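Long-range contacts in Lys-gingipain catalytic subunit (Porphyromonas gingivalis, PDB 4TKX), which cleaves proteins after lysine residues as a secreted cysteine protease of the C25 family, and may act as a virulence factor in periodontal disease: residues V18-K23 with V44-E49; G217-W222 with T251-Y256; I245-I250 with G286-W291. One frame throughout, in Å; residues are numbered along the deposited sequence.

Interaction 1 of 3, residues V18-K23 with V44-E49; sequences VVAGAK and VHYTDE
V18, V19 and A20 pair in register with V44, H45 and Y46 as neighbouring parallel strands. They are the C-terminal parts of the two strands of a beta-alpha-beta crossover, strand 14-20, helix 25-37, strand 40-46, in the parallel four-stranded sheet of the catalytic domain. The tight part is the backbone ladder. H45 bonds to strand 18-20 through both its backbone N and its backbone O: N donates to V18 O at 2.8 Å, and O accepts from A20 N at 2.9 Å. T47 N then donates to A20 O, which also receives a CA-H...O contact from Y46. V18, A20, V44 and Y46 share one sheet face, and helix 25-37 packs on A20, V44 and Y46 of this face. There A20 CB lies 3.7 Å from Y46 CD1, while G21 O approaches the tyrosine ring at its edge. On the face of V19 and H45, helix 56-72 packs, and F62 meets the imidazole edge-to-face. T47 is buried too. Its OG1 sits between its backbone N and carbonyl carbon (chi1 55°) and takes a weak bond from A22 N.

The loose, solvent side is at A22 and D48. A22 CB touches the carboxylate of exposed D48, whose OD2 is salt-bridged to K25. The type I turn 46-49 carries E49 back over its own strand. Two bonds together hold the E49 carboxylate. Y46 N meets OE2 from above the carboxylate plane. H45 ND1, with its partner in the imidazole plane, reaches the syn lone pair of E49 OE1 at 2.7 Å, nearly straight.

Interaction 2 of 3, residues G217-W222 with T251-Y256; sequences GSETAW and TAQFDY. With PB (lead (II) ion), chain T; TCK (N-[(1S)-5-amino-1-(chloroacetyl)pentyl]-4-methylbenzenesulfonamide), chain U.
E219 lies across one face of the Y256 ring, joining a beta hairpin to the loop that follows the strand 242-247 that leads to the nucleophile C249 of the catalytic domain. The hairpin, strands 217-218 and 221-223, reverses through a type I turn from S218 to A221. The E219 side chain crosses the tyrosine at about a right angle. Its CG stands over the ring centre in a CH-pi contact, 3.7 Å from the centroid. A bend at chi2 (90°) folds the carboxylate down over the same ring, with the two planes stacked 21° apart. E219 OE2 thus comes 3.6 Å from Y256 CE1. Two waters hold this oxygen: one also donates to Q253 OE1, and the other makes a weak bond with Y256 OH. T220 CG2 approaches the ring obliquely.

Deeper in, T251 uses its methyl as a wedge. CG2 is anti to the carbonyl carbon and fits into the hairpin, 3.2 Å from S218 O and 3.6 Å from A221 O. It meets the indole of W222 at the edge, in plane. The polar atoms here turn elsewhere: T251 OG1 and W222 NE1 both bond to Y276 OH. The rings of Y213 and F261 each stack with the indole.

The two ends of this contact reach two sites. F254 O binds the lead ion, with D85 and E263, at a position known as a calcium site. At the other end, G217 follows H216, the inferred proton donor, and its N donates to the ketone O of the inhibitor at 2.8 Å.

Interaction 3 of 3, residues I245-I250 with G286-W291; sequences IGNCCI and GEDYYW. With TCK (N-[(1S)-5-amino-1-(chloroacetyl)pentyl]-4-methylbenzenesulfonamide), chain U.
The contact lines the pocket that holds the inhibitor's lysine-like chain, consistent with S1, beside the nucleophile C249. Here strand 242-247 faces helix 285-293. D288 OD2 of the helix and N247 O both accept from the inhibitor amine NZ, at 2.8 and 2.9 Å. The paired acceptors read the end of the lysine-like chain, in keeping with the preference for Lys at P1. The carboxylate would probably favour a charged ammonium. D288 OD2 also lies 3.6 Å from N247 CB, so the aspartate is packed against the strand as well as aimed at the pocket. S283 OG bonds to the same oxygen, while Y353 and Y357 bond to OD1; together they fix the rotation of the group.

Farther along, N247 points its ND2 at one face of the W291 indole, offset toward the rim. ND2 is 3.4 Å from W291 CE3, and the amide plane is steeply tilted, 66° from the ring plane. The amide is satisfied from outside: ND2 bonds to Y357 OH and OD1 accepts from N212. W291 has its CG anti to the backbone N (chi1 -165°), which extends the indole toward the strand. There I245 CG2 touches W291 CH2 at 4.0 Å. C249 SG is covalently bonded to the inhibitor CM, and C249 N donates to its ketone O at 2.8 Å.

Strand 242-247 runs between strands 210-214 and 273-279 in the mixed sheet. Helix 285-293 packs against it, I328 of helix 325-341 packs on I245, and Y353 of helix 350-356 lies against W291.

Overall arrangement
Interactions 2 and 3 form one neighbourhood, with centres 14 Å apart. Residues 245-250 run straight into 251-256, I250 packs on S218 and E219, and both contacts touch the inhibitor. Interaction 1 stands apart in the four-stranded parallel sheet, its centre 26 and 32 Å from theirs. Its chemistry is that of a regular parallel ladder, with strand pairing inside and polar turns toward solvent. Interaction 2 is partly buried and relies on side-chain packing and bridging waters between a hairpin and a loop. The touching residues of interaction 3 are all buried. There D288 OD2 and N247 O hold the ligand amine, while the N247 amide packs on W291.

Interaction 1 of 3, residues V18-K23 with V44-E49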
loop_
_atom_site.group_PDB
_atom_site.type_symbol
_atom_site.label_atom_id
_atom_site.label_comp_id
_atom_site.label_asym_id
_atom_site.label_seq_id
_atom_site.Cartn_x
_atom_site.Cartn_y
_atom_site.Cartn_z
ATOM N N VAL A 18 15.402 0.645 -1.441
ATOM C CA VAL A 18 14.934 1.981 -1.773
ATOM C C VAL A 18 15.842 2.549 -2.851
ATOM O O VAL A 18 17.071 2.587 -2.690
ATOM C CB VAL A 18 14.965 2.917 -0.548
ATOM C CG1 VAL A 18 14.469 4.330 -0.920
ATOM C CG2 VAL A 18 14.117 2.358 0.579
ATOM N N VAL A 19 15.239 2.971 -3.958
ATOM C CA VAL A 19 15.972 3.671 -5.018
ATOM C C VAL A 19 15.340 5.055 -5.149
ATOM O O VAL A 19 14.138 5.181 -5.402
ATOM C CB VAL A 19 15.898 2.909 -6.355
ATOM C CG1 VAL A 19 16.590 3.706 -7.481
ATOM C CG2 VAL A 19 16.527 1.524 -6.193
ATOM N N ALA A 20 16.149 6.091 -4.932
ATOM C CA ALA A 20 15.629 7.440 -4.794
ATOM C C ALA A 20 16.417 8.446 -5.614
ATOM O O ALA A 20 17.645 8.375 -5.735
ATOM C CB ALA A 20 15.643 7.865 -3.324
ATOM N N GLY A 21 15.705 9.405 -6.173
ATOM C CA GLY A 21 16.365 10.555 -6.748
ATOM C C GLY A 21 17.252 11.244 -5.734
ATOM O O GLY A 21 16.899 11.413 -4.548
ATOM N N ALA A 22 18.417 11.673 -6.206
ATOM C CA ALA A 22 19.404 12.292 -5.327
ATOM C C ALA A 22 18.887 13.563 -4.633
ATOM O O ALA A 22 19.359 13.917 -3.555
ATOM C CB ALA A 22 20.680 12.598 -6.103
ATOM N N LYS A 23 17.939 14.260 -5.240
ATOM C CA LYS A 23 17.412 15.491 -4.639
ATOM C C LYS A 23 16.634 15.242 -3.350
ATOM O O LYS A 23 16.349 16.184 -2.595
ATOM C CB LYS A 23 16.497 16.209 -5.633
ATOM C CG LYS A 23 17.251 16.807 -6.808
ATOM C CD LYS A 23 16.311 17.426 -7.807
ATOM C CE LYS A 23 17.063 17.999 -8.999
ATOM N NZ LYS A 23 16.087 18.426 -10.039
ATOM N N VAL A 44 19.443 1.437 0.942
ATOM C CA VAL A 44 19.009 2.723 0.371
ATOM C C VAL A 44 20.047 3.260 -0.587
ATOM O O VAL A 44 21.216 3.463 -0.206
ATOM C CB VAL A 44 18.800 3.777 1.464
ATOM C CG1 VAL A 44 18.304 5.071 0.848
ATOM C CG2 VAL A 44 17.827 3.279 2.509
ATOM N N HIS A 45 19.608 3.525 -1.819
ATOM C CA HIS A 45 20.492 3.994 -2.872
ATOM C C HIS A 45 19.889 5.154 -3.637
ATOM O O HIS A 45 18.673 5.247 -3.777
ATOM C CB HIS A 45 20.799 2.831 -3.804
ATOM C CG HIS A 45 21.636 1.788 -3.149
ATOM N ND1 HIS A 45 23.009 1.830 -3.179
ATOM C CD2 HIS A 45 21.304 0.743 -2.353
ATOM C CE1 HIS A 45 23.489 0.810 -2.490
ATOM N NE2 HIS A 45 22.476 0.145 -1.966
ATOM N N TYR A 46 20.762 6.028 -4.135
ATOM C CA TYR A 46 20.360 7.210 -4.874
ATOM C C TYR A 46 20.860 7.162 -6.323
ATOM O O TYR A 46 21.898 6.555 -6.636
ATOM C CB TYR A 46 20.847 8.481 -4.156
ATOM C CG TYR A 46 20.270 8.568 -2.774
ATOM C CD1 TYR A 46 19.012 9.111 -2.561
ATOM C CD2 TYR A 46 20.953 8.063 -1.677
ATOM C CE1 TYR A 46 18.461 9.149 -1.312
ATOM C CE2 TYR A 46 20.399 8.107 -0.424
ATOM C CZ TYR A 46 19.155 8.662 -0.246
ATOM O OH TYR A 46 18.559 8.699 1.004
ATOM N N THR A 47 20.119 7.823 -7.196
ATOM C CA THR A 47 20.382 7.759 -8.617
ATOM C C THR A 47 21.653 8.499 -9.028
ATOM O O THR A 47 22.104 8.340 -10.166
ATOM C CB THR A 47 19.177 8.277 -9.418
ATOM O OG1 THR A 47 18.855 9.591 -8.975
ATOM C CG2 THR A 47 17.965 7.354 -9.211
ATOM N N ASP A 48 22.259 9.256 -8.114
ATOM C CA ASP A 48 23.570 9.857 -8.393
ATOM C C ASP A 48 24.749 8.885 -8.194
ATOM O O ASP A 48 25.884 9.221 -8.492
ATOM C CB ASP A 48 23.804 11.171 -7.621
ATOM C CG ASP A 48 23.835 10.992 -6.116
ATOM O OD1 ASP A 48 23.432 9.927 -5.618
ATOM O OD2 ASP A 48 24.249 11.945 -5.421
ATOM N N GLU A 49 24.472 7.676 -7.727
ATOM C CA GLU A 49 25.502 6.645 -7.624
ATOM C C GLU A 49 25.769 6.048 -8.994
ATOM O O GLU A 49 24.845 5.782 -9.744
ATOM C CB GLU A 49 25.049 5.531 -6.687
ATOM C CG GLU A 49 24.820 5.984 -5.266
ATOM C CD GLU A 49 24.173 4.921 -4.384
ATOM O OE1 GLU A 49 24.345 3.703 -4.665
ATOM O OE2 GLU A 49 23.500 5.323 -3.399
#

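Interaction 2 of 3, residues G217-W222 with T251-Y256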
loop_
_atom_site.group_PDB
_atom_site.type_symbol
_atom_site.label_atom_id
_atom_site.label_comp_id
_atom_site.label_asym_id
_atom_site.label_seq_id
_atom_site.Cartn_x
_atom_site.Cartn_y
_atom_site.Cartn_z
ATOM N N GLY A 217 -12.682 7.284 -15.434
ATOM C CA GLY A 217 -11.597 8.141 -14.999
ATOM C C GLY A 217 -10.841 8.775 -16.150
ATOM O O GLY A 217 -10.937 8.334 -17.310
ATOM N N SER A 218 -10.087 9.820 -15.834
ATOM C CA SER A 218 -9.159 10.413 -16.790
ATOM C C SER A 218 -7.832 10.605 -16.061
ATOM O O SER A 218 -7.703 10.249 -14.889
ATOM C CB SER A 218 -9.683 11.762 -17.269
ATOM O OG SER A 218 -9.524 12.698 -16.224
ATOM N N GLU A 219 -6.837 11.182 -16.724
ATOM C CA GLU A 219 -5.516 11.261 -16.105
ATOM C C GLU A 219 -5.550 12.095 -14.833
ATOM O O GLU A 219 -4.751 11.863 -13.919
ATOM C CB GLU A 219 -4.480 11.865 -17.058
ATOM C CG GLU A 219 -4.281 11.101 -18.357
ATOM C CD GLU A 219 -5.205 11.548 -19.508
ATOM O OE1 GLU A 219 -6.270 12.178 -19.256
ATOM O OE2 GLU A 219 -4.855 11.248 -20.683
ATOM N N THR A 220 -6.482 13.055 -14.782
ATOM C CA THR A 220 -6.527 14.034 -13.697
ATOM C C THR A 220 -7.875 14.092 -12.961
ATOM O O THR A 220 -8.151 15.048 -12.246
ATOM C CB THR A 220 -6.205 15.450 -14.206
ATOM O OG1 THR A 220 -7.161 15.826 -15.193
ATOM C CG2 THR A 220 -4.800 15.523 -14.814
ATOM N N ALA A 221 -8.706 13.068 -13.107
ATOM C CA ALA A 221 -10.014 13.094 -12.461
ATOM C C ALA A 221 -10.677 11.737 -12.310
ATOM O O ALA A 221 -10.521 10.844 -13.147
ATOM C CB ALA A 221 -10.949 14.032 -13.219
ATOM N N TRP A 222 -11.435 11.598 -11.225
ATOM C CA TRP A 222 -12.568 10.678 -11.205
ATOM C C TRP A 222 -13.687 11.430 -11.925
ATOM O O TRP A 222 -14.008 12.551 -11.547
ATOM C CB TRP A 222 -12.967 10.341 -9.766
ATOM C CG TRP A 222 -11.967 9.455 -9.021
ATOM C CD1 TRP A 222 -10.875 8.808 -9.545
ATOM C CD2 TRP A 222 -12.002 9.102 -7.634
ATOM N NE1 TRP A 222 -10.233 8.091 -8.574
ATOM C CE2 TRP A 222 -10.893 8.261 -7.387
ATOM C CE3 TRP A 222 -12.849 9.433 -6.568
ATOM C CZ2 TRP A 222 -10.637 7.713 -6.127
ATOM C CZ3 TRP A 222 -12.578 8.914 -5.322
ATOM C CH2 TRP A 222 -11.482 8.063 -5.105
ATOM N N THR A 251 -5.946 7.100 -14.046
ATOM C CA THR A 251 -5.682 8.058 -12.985
ATOM C C THR A 251 -4.289 7.892 -12.372
ATOM O O THR A 251 -3.823 8.790 -11.670
ATOM C CB THR A 251 -6.693 7.976 -11.835
ATOM O OG1 THR A 251 -6.649 6.676 -11.239
ATOM C CG2 THR A 251 -8.103 8.323 -12.319
ATOM N N ALA A 252 -3.643 6.752 -12.609
ATOM C CA ALA A 252 -2.266 6.549 -12.151
ATOM C C ALA A 252 -1.246 6.580 -13.295
ATOM O O ALA A 252 -0.172 6.008 -13.186
ATOM C CB ALA A 252 -2.141 5.251 -11.350
ATOM N N GLN A 253 -1.590 7.251 -14.388
ATOM C CA GLN A 253 -0.680 7.354 -15.534
ATOM C C GLN A 253 0.367 8.416 -15.226
ATOM O O GLN A 253 0.227 9.571 -15.621
ATOM C CB GLN A 253 -1.438 7.677 -16.827
ATOM C CG GLN A 253 -0.613 7.411 -18.070
ATOM C CD GLN A 253 -1.400 7.613 -19.343
ATOM O OE1 GLN A 253 -1.125 8.524 -20.128
ATOM N NE2 GLN A 253 -2.389 6.755 -19.561
ATOM N N PHE A 254 1.420 7.997 -14.522
ATOM C CA PHE A 254 2.313 8.937 -13.853
ATOM C C PHE A 254 3.424 9.528 -14.720
ATOM O O PHE A 254 4.295 10.223 -14.193
ATOM C CB PHE A 254 2.896 8.324 -12.572
ATOM C CG PHE A 254 3.607 7.029 -12.782
ATOM C CD1 PHE A 254 4.935 7.015 -13.173
ATOM C CD2 PHE A 254 2.960 5.823 -12.581
ATOM C CE1 PHE A 254 5.599 5.805 -13.374
ATOM C CE2 PHE A 254 3.616 4.629 -12.782
ATOM C CZ PHE A 254 4.936 4.618 -13.168
ATOM N N ASP A 255 3.364 9.299 -16.035
ATOM C CA ASP A 255 4.223 10.021 -16.966
ATOM C C ASP A 255 3.446 10.988 -17.841
ATOM O O ASP A 255 3.975 11.483 -18.832
ATOM C CB ASP A 255 5.049 9.062 -17.842
ATOM C CG ASP A 255 4.212 8.356 -18.903
ATOM O OD1 ASP A 255 2.973 8.258 -18.747
ATOM O OD2 ASP A 255 4.797 7.895 -19.909
ATOM N N TYR A 256 2.213 11.296 -17.451
ATOM C CA TYR A 256 1.405 12.276 -18.166
ATOM C C TYR A 256 2.033 13.668 -18.045
ATOM O O TYR A 256 2.808 13.939 -17.120
ATOM C CB TYR A 256 -0.019 12.250 -17.609
ATOM C CG TYR A 256 -1.022 13.100 -18.343
ATOM C CD1 TYR A 256 -1.304 12.875 -19.687
ATOM C CD2 TYR A 256 -1.703 14.121 -17.692
ATOM C CE1 TYR A 256 -2.233 13.648 -20.354
ATOM C CE2 TYR A 256 -2.624 14.904 -18.357
ATOM C CZ TYR A 256 -2.880 14.665 -19.690
ATOM O OH TYR A 256 -3.810 15.426 -20.369
HETATM PB PB PB T . 4.350 12.534 -13.087
HETATM S S TCK U . -14.063 1.801 -20.350
HETATM O O1S TCK U . -14.375 0.405 -20.208
HETATM O O2S TCK U . -15.320 2.538 -20.275
HETATM C C1 TCK U . -13.267 2.124 -21.918
HETATM C C2 TCK U . -13.908 2.967 -22.817
HETATM C C3 TCK U . -13.301 3.235 -24.056
HETATM C C4 TCK U . -12.085 2.657 -24.361
HETATM C C5 TCK U . -11.441 1.799 -23.438
HETATM C C6 TCK U . -12.037 1.530 -22.215
HETATM C C7 TCK U . -11.452 2.947 -25.692
HETATM N N TCK U . -13.034 2.234 -19.128
HETATM C CA TCK U . -13.433 3.101 -18.011
HETATM C C TCK U . -12.515 4.294 -18.000
HETATM O O TCK U . -12.339 4.940 -16.995
HETATM C CB TCK U . -13.314 2.326 -16.671
HETATM C CG TCK U . -14.318 1.197 -16.579
HETATM C CD TCK U . -14.081 0.281 -15.323
HETATM C CE TCK U . -14.639 0.860 -14.049
HETATM N NZ TCK U . -14.321 -0.013 -12.945
HETATM C CM TCK U . -11.743 4.617 -19.289
HETATM O O HOH W 1 -2.692 10.058 -21.585
HETATM O O HOH W 2 -5.154 13.234 -22.738
HETATM O O HOH W 3 3.991 14.981 -13.136
#

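Interaction 3 of 3, residues I245-I250 with G286-W291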
loop_
_atom_site.group_PDB
_atom_site.type_symbol
_atom_site.label_atom_id
_atom_site.label_comp_id
_atom_site.label_asym_id
_atom_site.label_seq_id
_atom_site.Cartn_x
_atom_site.Cartn_y
_atom_site.Cartn_z
ATOM N N ILE A 245 -8.624 4.244 -3.712
ATOM C CA ILE A 245 -8.490 3.302 -4.815
ATOM C C ILE A 245 -9.445 3.721 -5.927
ATOM O O ILE A 245 -10.667 3.811 -5.727
ATOM C CB ILE A 245 -8.818 1.856 -4.381
ATOM C CG1 ILE A 245 -7.914 1.433 -3.215
ATOM C CG2 ILE A 245 -8.753 0.878 -5.591
ATOM C CD1 ILE A 245 -8.096 -0.006 -2.797
ATOM N N GLY A 246 -8.876 3.998 -7.086
ATOM C CA GLY A 246 -9.658 4.344 -8.251
ATOM C C GLY A 246 -9.650 3.169 -9.204
ATOM O O GLY A 246 -8.648 2.888 -9.860
ATOM N N ASN A 247 -10.763 2.448 -9.236
ATOM C CA ASN A 247 -10.929 1.354 -10.185
ATOM C C ASN A 247 -11.551 1.982 -11.421
ATOM O O ASN A 247 -12.778 2.041 -11.566
ATOM C CB ASN A 247 -11.811 0.258 -9.596
ATOM C CG ASN A 247 -11.148 -0.458 -8.448
ATOM O OD1 ASN A 247 -11.635 -0.426 -7.323
ATOM N ND2 ASN A 247 -10.004 -1.078 -8.715
ATOM N N CYS A 248 -10.685 2.513 -12.272
ATOM C CA CYS A 248 -11.096 3.290 -13.430
ATOM C C CYS A 248 -9.887 3.501 -14.323
ATOM O O CYS A 248 -8.773 3.122 -13.966
ATOM C CB CYS A 248 -11.666 4.643 -12.989
ATOM S SG CYS A 248 -10.556 5.676 -12.004
ATOM N N CYS A 249 -10.095 4.111 -15.486
ATOM C CA CYS A 249 -8.980 4.397 -16.382
ATOM C C CYS A 249 -8.002 5.446 -15.877
ATOM O O CYS A 249 -8.397 6.427 -15.262
ATOM C CB CYS A 249 -9.500 4.889 -17.726
ATOM S SG CYS A 249 -10.483 3.660 -18.593
ATOM N N ILE A 250 -6.735 5.180 -16.174
ATOM C CA ILE A 250 -5.619 6.146 -16.308
ATOM C C ILE A 250 -5.298 7.183 -15.207
ATOM O O ILE A 250 -4.400 8.010 -15.388
ATOM C CB ILE A 250 -5.659 6.875 -17.702
ATOM C CG1 ILE A 250 -6.860 7.810 -17.843
ATOM C CG2 ILE A 250 -5.608 5.831 -18.850
ATOM C CD1 ILE A 250 -6.946 8.498 -19.221
ATOM N N GLY A 286 -15.220 -5.642 -16.572
ATOM C CA GLY A 286 -15.157 -7.020 -16.109
ATOM C C GLY A 286 -13.943 -7.253 -15.237
ATOM O O GLY A 286 -14.033 -7.790 -14.136
ATOM N N GLU A 287 -12.788 -6.815 -15.720
ATOM C CA GLU A 287 -11.565 -7.048 -14.999
ATOM C C GLU A 287 -11.573 -6.327 -13.625
ATOM O O GLU A 287 -11.159 -6.913 -12.643
ATOM C CB GLU A 287 -10.378 -6.679 -15.874
ATOM C CG GLU A 287 -10.078 -7.720 -17.000
ATOM C CD GLU A 287 -11.196 -7.928 -18.069
ATOM O OE1 GLU A 287 -12.106 -7.069 -18.283
ATOM O OE2 GLU A 287 -11.139 -8.998 -18.719
ATOM N N ASP A 288 -12.092 -5.104 -13.546
ATOM C CA ASP A 288 -12.147 -4.395 -12.250
ATOM C C ASP A 288 -13.171 -5.065 -11.310
ATOM O O ASP A 288 -13.040 -5.041 -10.094
ATOM C CB ASP A 288 -12.539 -2.928 -12.419
ATOM C CG ASP A 288 -11.381 -2.029 -12.839
ATOM O OD1 ASP A 288 -10.222 -2.502 -12.965
ATOM O OD2 ASP A 288 -11.645 -0.819 -13.043
ATOM N N TYR A 289 -14.217 -5.646 -11.884
ATOM C CA TYR A 289 -15.247 -6.339 -11.099
ATOM C C TYR A 289 -14.593 -7.508 -10.372
ATOM O O TYR A 289 -14.726 -7.654 -9.143
ATOM C CB TYR A 289 -16.322 -6.848 -12.062
ATOM C CG TYR A 289 -17.660 -7.359 -11.510
ATOM C CD1 TYR A 289 -18.107 -7.053 -10.242
ATOM C CD2 TYR A 289 -18.484 -8.129 -12.320
ATOM C CE1 TYR A 289 -19.340 -7.502 -9.785
ATOM C CE2 TYR A 289 -19.707 -8.592 -11.880
ATOM C CZ TYR A 289 -20.138 -8.278 -10.611
ATOM O OH TYR A 289 -21.377 -8.741 -10.172
ATOM N N TYR A 290 -13.864 -8.324 -11.129
ATOM C CA TYR A 290 -13.126 -9.437 -10.546
ATOM C C TYR A 290 -12.079 -8.954 -9.542
ATOM O O TYR A 290 -11.896 -9.546 -8.482
ATOM C CB TYR A 290 -12.418 -10.259 -11.611
ATOM C CG TYR A 290 -13.311 -10.792 -12.709
ATOM C CD1 TYR A 290 -14.542 -11.351 -12.430
ATOM C CD2 TYR A 290 -12.917 -10.703 -14.035
ATOM C CE1 TYR A 290 -15.357 -11.840 -13.462
ATOM C CE2 TYR A 290 -13.713 -11.178 -15.056
ATOM C CZ TYR A 290 -14.925 -11.739 -14.769
ATOM O OH TYR A 290 -15.698 -12.199 -15.813
ATOM N N TRP A 291 -11.372 -7.891 -9.903
ATOM C CA TRP A 291 -10.316 -7.343 -9.046
ATOM C C TRP A 291 -10.865 -7.092 -7.630
ATOM O O TRP A 291 -10.248 -7.460 -6.634
ATOM C CB TRP A 291 -9.840 -6.038 -9.674
ATOM C CG TRP A 291 -8.556 -5.433 -9.224
ATOM C CD1 TRP A 291 -7.339 -5.583 -9.819
ATOM C CD2 TRP A 291 -8.360 -4.504 -8.145
ATOM N NE1 TRP A 291 -6.399 -4.809 -9.184
ATOM C CE2 TRP A 291 -6.998 -4.150 -8.144
ATOM C CE3 TRP A 291 -9.198 -3.963 -7.160
ATOM C CZ2 TRP A 291 -6.455 -3.271 -7.209
ATOM C CZ3 TRP A 291 -8.652 -3.094 -6.234
ATOM C CH2 TRP A 291 -7.294 -2.758 -6.266
HETATM S S TCK U . -14.063 1.801 -20.350
HETATM O O1S TCK U . -14.375 0.405 -20.208
HETATM O O2S TCK U . -15.320 2.538 -20.275
HETATM C C1 TCK U . -13.267 2.124 -21.918
HETATM C C2 TCK U . -13.908 2.967 -22.817
HETATM C C3 TCK U . -13.301 3.235 -24.056
HETATM C C4 TCK U . -12.085 2.657 -24.361
HETATM C C5 TCK U . -11.441 1.799 -23.438
HETATM C C6 TCK U . -12.037 1.530 -22.215
HETATM C C7 TCK U . -11.452 2.947 -25.692
HETATM N N TCK U . -13.034 2.234 -19.128
HETATM C CA TCK U . -13.433 3.101 -18.011
HETATM C C TCK U . -12.515 4.294 -18.000
HETATM O O TCK U . -12.339 4.940 -16.995
HETATM C CB TCK U . -13.314 2.326 -16.671
HETATM C CG TCK U . -14.318 1.197 -16.579
HETATM C CD TCK U . -14.081 0.281 -15.323
HETATM C CE TCK U . -14.639 0.860 -14.049
HETATM N NZ TCK U . -14.321 -0.013 -12.945
HETATM C CM TCK U . -11.743 4.617 -19.289
#